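Local atomic coordinates of T-cell surface glycoprotein YE1/48 (Mus musculus, PDB entry 1QO3), a protein that acts as an inhibitory receptor on natural killer cells, recognising H-2d class I molecules through this extracellular C-type lectin-like domain and so preventing lysis of the target cell. Residues R32-G37 / D121-C126; C70-S75 / I125-K130. The protein carries 1 engineered substitution. All coordinates share one frame; numbering follows the deposited sequence.

Contact 1 lies at the surface of the C-type lectin-like domain and contact 2 near its centre, about 9 Å apart between centres. Both use strand 124-131 and share Ile125 and Cys126. In contact 1 Phe124 pairs antiparallel with Lys33 of the short strand 32-33, and a charged side chain and a water join in. In contact 2 strand 124-131 runs parallel to strand 70-72, and the side chains that meet are apolar and buried. Two indoles tie the contacts together: Trp71 NE1 hydrogen-bonds Gln122 O, and Trp35 NE1 hydrogen-bonds Val72 O.

Contact 1 (R32-G37 / D121-C126); sequences RKTWSG and DQVFIC
Phe124 N donates to Lys33 O at 3.0 Å, and Lys33 N returns a bond to Phe124 O at 3.1 Å. The two residues form an antiparallel hydrogen-bonded pair. The second bond is nearly straight at the hydrogen (173°). Lys33 O also receives a CA-H...O contact from Val123.

Val123 lies over the Lys33 backbone. Its CG1 comes within 3.7 Å of Lys33 C, while CG2 leans on Arg32 CB. Arg32 bends at chi2 and chi3, which brings the chain across the Val123-Phe124 backbone. Its CG touches the Phe124 backbone, 3.6 Å from Phe124 C, and Val123 O lies over one face of the flat guanidinium, too poorly angled for a hydrogen bond. A water accepts from Ile125 N and, weakly, from Arg32 NH1, bridging the two.

The Lys33 side chain leaves the other way. With CG anti to the carbonyl carbon (chi1 -64°) and the chain extended beyond it, CD passes 4.1 Å from Cys126 SG. NZ hydrogen-bonds Thr41 OG1 of helix 35-44. At Thr34, CG2 rests against Asp121 O at 3.6 Å. Its OG1 accepts a weak capping bond from Gly37 N, which marks Thr34 as an N-cap.

The pairing thus leads straight into helix 35-44. The disulfide Cys38-Cys126 joins that helix to strand 124-131. The Phe124 and Trp35 rings each meet Trp71 of strand 70-77 edge-to-face.

Contact 2 (C70-S75 / I125-K130); sequences CWVGLS and ICICGK
A parallel pairing in the central sheet of the C-type lectin-like domain brings strand 70-72 beside strand 125-130. Trp71 N donates to Ile125 O at 2.8 Å. Ile127 N donates to Trp71 O at 3.3 Å. Trp71 is therefore gripped through both its N and its O by residues on either side of Cys126, its partner in register. The strand axes diverge by 40°, and the pairing is short.

Apolar side chains pack beside the backbone bonds. Cys70 CB fits against the CG1-CD1 arm of Ile127, 3.5 Å from Ile127 CG1, with Ile127 CD1 nearly as close. Cys70 SG turns toward Ile125 instead and lies 3.8 Å from Ile125 CB.

In this fold strand 124-131 also meets strand 24-30, so it has a further neighbour in the sheet besides strand 70-77. The disulfide from Cys128 to Cys42 gives it a second covalent link to helix 35-44.

Ile127 CG1 is anti to the carbonyl carbon (chi1 -59°) and the chain continues straight to CD1. That end lies alongside Val72, with CD1 4.1 Å from Val72 CG1. Past Val72 an inverse gamma turn centred on Gly73 redirects the chain. Leu74 N closes the turn with a weak bond to Val72 O, and strand 74-75 heads away from Ile127.

Contact 1 (R32-G37 / D121-C126)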
ATOM      1  N   ARG C  32      12.273  17.024 -25.639  1.00 27.86           N
ATOM      2  CA  ARG C  32      13.612  16.503 -25.419  1.00 27.65           C
ATOM      3  C   ARG C  32      14.717  17.378 -26.014  1.00 26.28           C
ATOM      4  O   ARG C  32      14.595  17.882 -27.124  1.00 27.34           O
ATOM      5  CB  ARG C  32      13.701  15.076 -25.961  1.00 29.64           C
ATOM      6  CG  ARG C  32      13.090  14.052 -25.012  1.00 32.85           C
ATOM      7  CD  ARG C  32      12.041  13.160 -25.670  1.00 35.83           C
ATOM      8  NE  ARG C  32      12.587  12.086 -26.504  1.00 40.19           N
ATOM      9  CZ  ARG C  32      13.465  11.169 -26.096  1.00 42.26           C
ATOM     10  NH1 ARG C  32      13.931  11.180 -24.852  1.00 42.70           N
ATOM     11  NH2 ARG C  32      13.857  10.213 -26.929  1.00 43.33           N
ATOM     12  N   LYS C  33      15.792  17.567 -25.255  1.00 24.92           N
ATOM     13  CA  LYS C  33      16.910  18.386 -25.712  1.00 22.42           C
ATOM     14  C   LYS C  33      18.256  17.856 -25.244  1.00 20.56           C
ATOM     15  O   LYS C  33      18.334  16.982 -24.374  1.00 19.15           O
ATOM     16  CB  LYS C  33      16.749  19.824 -25.218  1.00 24.33           C
ATOM     17  CG  LYS C  33      15.533  20.534 -25.785  1.00 28.92           C
ATOM     18  CD  LYS C  33      15.246  21.826 -25.046  1.00 31.29           C
ATOM     19  CE  LYS C  33      13.941  22.440 -25.518  1.00 35.10           C
ATOM     20  NZ  LYS C  33      13.572  23.607 -24.670  1.00 38.72           N
ATOM     21  N   THR C  34      19.311  18.399 -25.839  1.00 17.82           N
ATOM     22  CA  THR C  34      20.679  18.050 -25.499  1.00 16.14           C
ATOM     23  C   THR C  34      20.901  18.567 -24.078  1.00 16.83           C
ATOM     24  O   THR C  34      20.136  19.404 -23.597  1.00 15.73           O
ATOM     25  CB  THR C  34      21.656  18.761 -26.445  1.00 16.90           C
ATOM     26  OG1 THR C  34      21.337  20.157 -26.470  1.00 16.07           O
ATOM     27  CG2 THR C  34      21.547  18.199 -27.871  1.00 16.34           C
ATOM     28  N   TRP C  35      21.935  18.081 -23.397  1.00 15.47           N
ATOM     29  CA  TRP C  35      22.183  18.557 -22.045  1.00 16.70           C
ATOM     30  C   TRP C  35      22.349  20.083 -22.040  1.00 18.35           C
ATOM     31  O   TRP C  35      21.675  20.784 -21.282  1.00 16.43           O
ATOM     32  CB  TRP C  35      23.435  17.912 -21.451  1.00 14.68           C
ATOM     33  CG  TRP C  35      23.672  18.313 -20.014  1.00 14.09           C
ATOM     34  CD1 TRP C  35      23.158  17.716 -18.891  1.00 14.67           C
ATOM     35  CD2 TRP C  35      24.465  19.418 -19.553  1.00 14.03           C
ATOM     36  NE1 TRP C  35      23.586  18.383 -17.759  1.00 13.79           N
ATOM     37  CE2 TRP C  35      24.387  19.431 -18.138  1.00 14.17           C
ATOM     38  CE3 TRP C  35      25.235  20.399 -20.199  1.00 13.41           C
ATOM     39  CZ2 TRP C  35      25.053  20.389 -17.357  1.00 15.38           C
ATOM     40  CZ3 TRP C  35      25.901  21.352 -19.423  1.00 13.31           C
ATOM     41  CH2 TRP C  35      25.803  21.338 -18.014  1.00 14.66           C
ATOM     42  N   SER C  36      23.244  20.602 -22.876  1.00 18.28           N
ATOM     43  CA  SER C  36      23.446  22.045 -22.905  1.00 19.90           C
ATOM     44  C   SER C  36      22.170  22.742 -23.396  1.00 18.73           C
ATOM     45  O   SER C  36      21.886  23.872 -23.002  1.00 17.08           O
ATOM     46  CB  SER C  36      24.653  22.416 -23.786  1.00 20.97           C
ATOM     47  OG  SER C  36      24.461  22.030 -25.131  1.00 27.05           O
ATOM     48  N   GLY C  37      21.402  22.060 -24.246  1.00 17.85           N
ATOM     49  CA  GLY C  37      20.156  22.631 -24.729  1.00 16.73           C
ATOM     50  C   GLY C  37      19.192  22.808 -23.557  1.00 18.69           C
ATOM     51  O   GLY C  37      18.407  23.764 -23.507  1.00 18.52           O
ATOM     52  N   ASP C 121      25.218  14.931 -26.006  1.00 17.14           N
ATOM     53  CA  ASP C 121      24.578  15.238 -27.282  1.00 17.83           C
ATOM     54  C   ASP C 121      23.226  14.545 -27.465  1.00 18.53           C
ATOM     55  O   ASP C 121      22.526  14.810 -28.438  1.00 19.51           O
ATOM     56  CB  ASP C 121      25.511  14.874 -28.452  1.00 18.17           C
ATOM     57  CG  ASP C 121      25.940  13.407 -28.430  1.00 20.17           C
ATOM     58  OD1 ASP C 121      26.822  13.048 -27.622  1.00 21.63           O
ATOM     59  OD2 ASP C 121      25.382  12.610 -29.207  1.00 19.50           O
ATOM     60  N   GLN C 122      22.848  13.661 -26.543  1.00 19.02           N
ATOM     61  CA  GLN C 122      21.556  12.977 -26.664  1.00 19.40           C
ATOM     62  C   GLN C 122      20.426  13.854 -26.114  1.00 19.89           C
ATOM     63  O   GLN C 122      20.666  14.758 -25.305  1.00 19.03           O
ATOM     64  CB  GLN C 122      21.601  11.610 -25.961  1.00 19.23           C
ATOM     65  CG  GLN C 122      22.534  10.616 -26.668  1.00 19.54           C
ATOM     66  CD  GLN C 122      22.637   9.257 -25.979  1.00 20.43           C
ATOM     67  OE1 GLN C 122      22.847   9.172 -24.768  1.00 22.52           O
ATOM     68  NE2 GLN C 122      22.510   8.189 -26.758  1.00 19.13           N
ATOM     69  N   VAL C 123      19.201  13.604 -26.572  1.00 19.09           N
ATOM     70  CA  VAL C 123      18.065  14.402 -26.149  1.00 19.18           C
ATOM     71  C   VAL C 123      17.131  13.696 -25.178  1.00 19.61           C
ATOM     72  O   VAL C 123      16.627  12.602 -25.450  1.00 18.90           O
ATOM     73  CB  VAL C 123      17.248  14.922 -27.377  1.00 19.12           C
ATOM     74  CG1 VAL C 123      18.144  15.760 -28.267  1.00 17.29           C
ATOM     75  CG2 VAL C 123      16.669  13.761 -28.179  1.00 22.54           C
ATOM     76  N   PHE C 124      16.934  14.338 -24.028  1.00 17.00           N
ATOM     77  CA  PHE C 124      16.061  13.833 -22.978  1.00 15.81           C
ATOM     78  C   PHE C 124      15.312  14.998 -22.353  1.00 16.23           C
ATOM     79  O   PHE C 124      15.700  16.160 -22.516  1.00 16.10           O
ATOM     80  CB  PHE C 124      16.863  13.136 -21.875  1.00 14.08           C
ATOM     81  CG  PHE C 124      17.609  11.917 -22.337  1.00 16.84           C
ATOM     82  CD1 PHE C 124      18.844  12.039 -22.966  1.00 13.43           C
ATOM     83  CD2 PHE C 124      17.069  10.643 -22.150  1.00 16.02           C
ATOM     84  CE1 PHE C 124      19.535  10.902 -23.406  1.00 17.37           C
ATOM     85  CE2 PHE C 124      17.751   9.498 -22.586  1.00 17.75           C
ATOM     86  CZ  PHE C 124      18.990   9.628 -23.217  1.00 15.15           C
ATOM     87  N   ILE C 125      14.237  14.675 -21.639  1.00 15.26           N
ATOM     88  CA  ILE C 125      13.430  15.661 -20.927  1.00 14.02           C
ATOM     89  C   ILE C 125      14.375  16.499 -20.060  1.00 14.48           C
ATOM     90  O   ILE C 125      15.426  16.008 -19.645  1.00 12.67           O
ATOM     91  CB  ILE C 125      12.428  14.942 -19.993  1.00 14.77           C
ATOM     92  CG1 ILE C 125      11.367  14.214 -20.827  1.00 15.93           C
ATOM     93  CG2 ILE C 125      11.813  15.923 -19.015  1.00 12.44           C
ATOM     94  CD1 ILE C 125      10.539  13.215 -20.020  1.00 16.40           C
ATOM     95  N   CYS C 126      14.014  17.754 -19.796  1.00 13.58           N
ATOM     96  CA  CYS C 126      14.838  18.610 -18.939  1.00 13.64           C
ATOM     97  C   CYS C 126      14.143  18.825 -17.607  1.00 14.25           C
ATOM     98  O   CYS C 126      12.936  19.057 -17.585  1.00 15.56           O
ATOM     99  CB  CYS C 126      15.008  20.012 -19.515  1.00 13.68           C
ATOM    100  SG  CYS C 126      15.513  20.208 -21.236  1.00 16.54           S
TER
HETATM  101  O   HOH W   1      13.566  11.809 -21.880  1.00 17.67           O

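Contact 2 (C70-S75 / I125-K130)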
ATOM      1  N   CYS C  70      15.922  11.862 -17.472  1.00 18.99           N
ATOM      2  CA  CYS C  70      15.795  13.307 -17.606  1.00 15.91           C
ATOM      3  C   CYS C  70      17.151  13.942 -17.307  1.00 13.96           C
ATOM      4  O   CYS C  70      17.828  13.552 -16.345  1.00 11.23           O
ATOM      5  CB  CYS C  70      14.782  13.857 -16.593  1.00 15.03           C
ATOM      6  SG  CYS C  70      13.133  13.139 -16.670  1.00 20.74           S
ATOM      7  N   TRP C  71      17.544  14.916 -18.120  1.00 11.42           N
ATOM      8  CA  TRP C  71      18.804  15.631 -17.903  1.00 12.40           C
ATOM      9  C   TRP C  71      18.724  16.447 -16.600  1.00 12.48           C
ATOM     10  O   TRP C  71      17.699  17.079 -16.321  1.00 12.56           O
ATOM     11  CB  TRP C  71      19.074  16.588 -19.075  1.00 12.78           C
ATOM     12  CG  TRP C  71      19.678  15.952 -20.312  1.00 12.97           C
ATOM     13  CD1 TRP C  71      19.309  16.173 -21.608  1.00 13.09           C
ATOM     14  CD2 TRP C  71      20.804  15.063 -20.364  1.00 12.99           C
ATOM     15  NE1 TRP C  71      20.136  15.484 -22.466  1.00 12.85           N
ATOM     16  CE2 TRP C  71      21.062  14.794 -21.729  1.00 13.95           C
ATOM     17  CE3 TRP C  71      21.623  14.470 -19.390  1.00 15.45           C
ATOM     18  CZ2 TRP C  71      22.102  13.955 -22.147  1.00 14.98           C
ATOM     19  CZ3 TRP C  71      22.658  13.635 -19.801  1.00 16.57           C
ATOM     20  CH2 TRP C  71      22.889  13.385 -21.174  1.00 18.00           C
ATOM     21  N   VAL C  72      19.787  16.405 -15.795  1.00 12.63           N
ATOM     22  CA  VAL C  72      19.858  17.179 -14.555  1.00 13.74           C
ATOM     23  C   VAL C  72      21.133  18.027 -14.595  1.00 14.15           C
ATOM     24  O   VAL C  72      22.001  17.799 -15.436  1.00 13.37           O
ATOM     25  CB  VAL C  72      19.837  16.280 -13.278  1.00 16.05           C
ATOM     26  CG1 VAL C  72      18.428  15.758 -13.046  1.00 15.43           C
ATOM     27  CG2 VAL C  72      20.802  15.123 -13.422  1.00 17.34           C
ATOM     28  N   GLY C  73      21.237  19.009 -13.701  1.00 14.16           N
ATOM     29  CA  GLY C  73      22.386  19.903 -13.696  1.00 15.49           C
ATOM     30  C   GLY C  73      23.696  19.384 -13.125  1.00 18.17           C
ATOM     31  O   GLY C  73      24.265  19.990 -12.222  1.00 18.54           O
ATOM     32  N   LEU C  74      24.183  18.270 -13.655  1.00 18.58           N
ATOM     33  CA  LEU C  74      25.435  17.679 -13.195  1.00 20.24           C
ATOM     34  C   LEU C  74      26.189  17.203 -14.427  1.00 21.98           C
ATOM     35  O   LEU C  74      25.667  16.413 -15.217  1.00 22.48           O
ATOM     36  CB  LEU C  74      25.156  16.495 -12.268  1.00 20.64           C
ATOM     37  CG  LEU C  74      26.375  15.713 -11.772  1.00 22.30           C
ATOM     38  CD1 LEU C  74      27.274  16.633 -10.958  1.00 22.31           C
ATOM     39  CD2 LEU C  74      25.919  14.530 -10.937  1.00 21.90           C
ATOM     40  N   SER C  75      27.417  17.679 -14.594  1.00 24.01           N
ATOM     41  CA  SER C  75      28.194  17.298 -15.758  1.00 26.49           C
ATOM     42  C   SER C  75      29.678  17.128 -15.479  1.00 27.83           C
ATOM     43  O   SER C  75      30.171  17.446 -14.395  1.00 28.02           O
ATOM     44  CB  SER C  75      27.997  18.333 -16.866  1.00 26.58           C
ATOM     45  OG  SER C  75      28.429  19.612 -16.441  1.00 25.18           O
ATOM     46  N   ILE C 125      14.237  14.675 -21.639  1.00 15.26           N
ATOM     47  CA  ILE C 125      13.430  15.661 -20.927  1.00 14.02           C
ATOM     48  C   ILE C 125      14.375  16.499 -20.060  1.00 14.48           C
ATOM     49  O   ILE C 125      15.426  16.008 -19.645  1.00 12.67           O
ATOM     50  CB  ILE C 125      12.428  14.942 -19.993  1.00 14.77           C
ATOM     51  CG1 ILE C 125      11.367  14.214 -20.827  1.00 15.93           C
ATOM     52  CG2 ILE C 125      11.813  15.923 -19.015  1.00 12.44           C
ATOM     53  CD1 ILE C 125      10.539  13.215 -20.020  1.00 16.40           C
ATOM     54  N   CYS C 126      14.014  17.754 -19.796  1.00 13.58           N
ATOM     55  CA  CYS C 126      14.838  18.610 -18.939  1.00 13.64           C
ATOM     56  C   CYS C 126      14.143  18.825 -17.607  1.00 14.25           C
ATOM     57  O   CYS C 126      12.936  19.057 -17.585  1.00 15.56           O
ATOM     58  CB  CYS C 126      15.008  20.012 -19.515  1.00 13.68           C
ATOM     59  SG  CYS C 126      15.513  20.208 -21.236  1.00 16.54           S
ATOM     60  N   ILE C 127      14.878  18.759 -16.501  1.00 13.32           N
ATOM     61  CA  ILE C 127      14.264  19.064 -15.217  1.00 14.31           C
ATOM     62  C   ILE C 127      14.853  20.410 -14.780  1.00 15.30           C
ATOM     63  O   ILE C 127      16.054  20.509 -14.522  1.00 14.99           O
ATOM     64  CB  ILE C 127      14.569  18.028 -14.111  1.00 14.16           C
ATOM     65  CG1 ILE C 127      14.081  16.638 -14.514  1.00 10.83           C
ATOM     66  CG2 ILE C 127      13.849  18.438 -12.826  1.00 12.60           C
ATOM     67  CD1 ILE C 127      14.339  15.586 -13.436  1.00 11.87           C
ATOM     68  N   CYS C 128      14.019  21.448 -14.738  1.00 14.44           N
ATOM     69  CA  CYS C 128      14.471  22.775 -14.315  1.00 15.78           C
ATOM     70  C   CYS C 128      14.033  23.014 -12.865  1.00 16.24           C
ATOM     71  O   CYS C 128      12.900  22.716 -12.492  1.00 16.67           O
ATOM     72  CB  CYS C 128      13.888  23.873 -15.217  1.00 14.46           C
ATOM     73  SG  CYS C 128      14.304  23.807 -17.004  1.00 16.63           S
ATOM     74  N   GLY C 129      14.938  23.550 -12.052  1.00 17.40           N
ATOM     75  CA  GLY C 129      14.625  23.800 -10.657  1.00 16.16           C
ATOM     76  C   GLY C 129      14.482  25.263 -10.284  1.00 16.96           C
ATOM     77  O   GLY C 129      15.137  26.140 -10.865  1.00 15.10           O
ATOM     78  N   LYS C 130      13.614  25.525  -9.312  1.00 15.94           N
ATOM     79  CA  LYS C 130      13.380  26.881  -8.835  1.00 18.55           C
ATOM     80  C   LYS C 130      13.355  26.892  -7.309  1.00 20.04           C
ATOM     81  O   LYS C 130      12.509  26.244  -6.688  1.00 19.70           O
ATOM     82  CB  LYS C 130      12.050  27.417  -9.373  1.00 18.23           C
ATOM     83  CG  LYS C 130      11.812  28.898  -9.044  1.00 20.91           C
ATOM     84  CD  LYS C 130      10.497  29.412  -9.621  1.00 20.25           C
ATOM     85  CE  LYS C 130      10.407  30.944  -9.532  1.00 23.28           C
ATOM     86  NZ  LYS C 130       9.194  31.484 -10.236  1.00 22.15           N
TER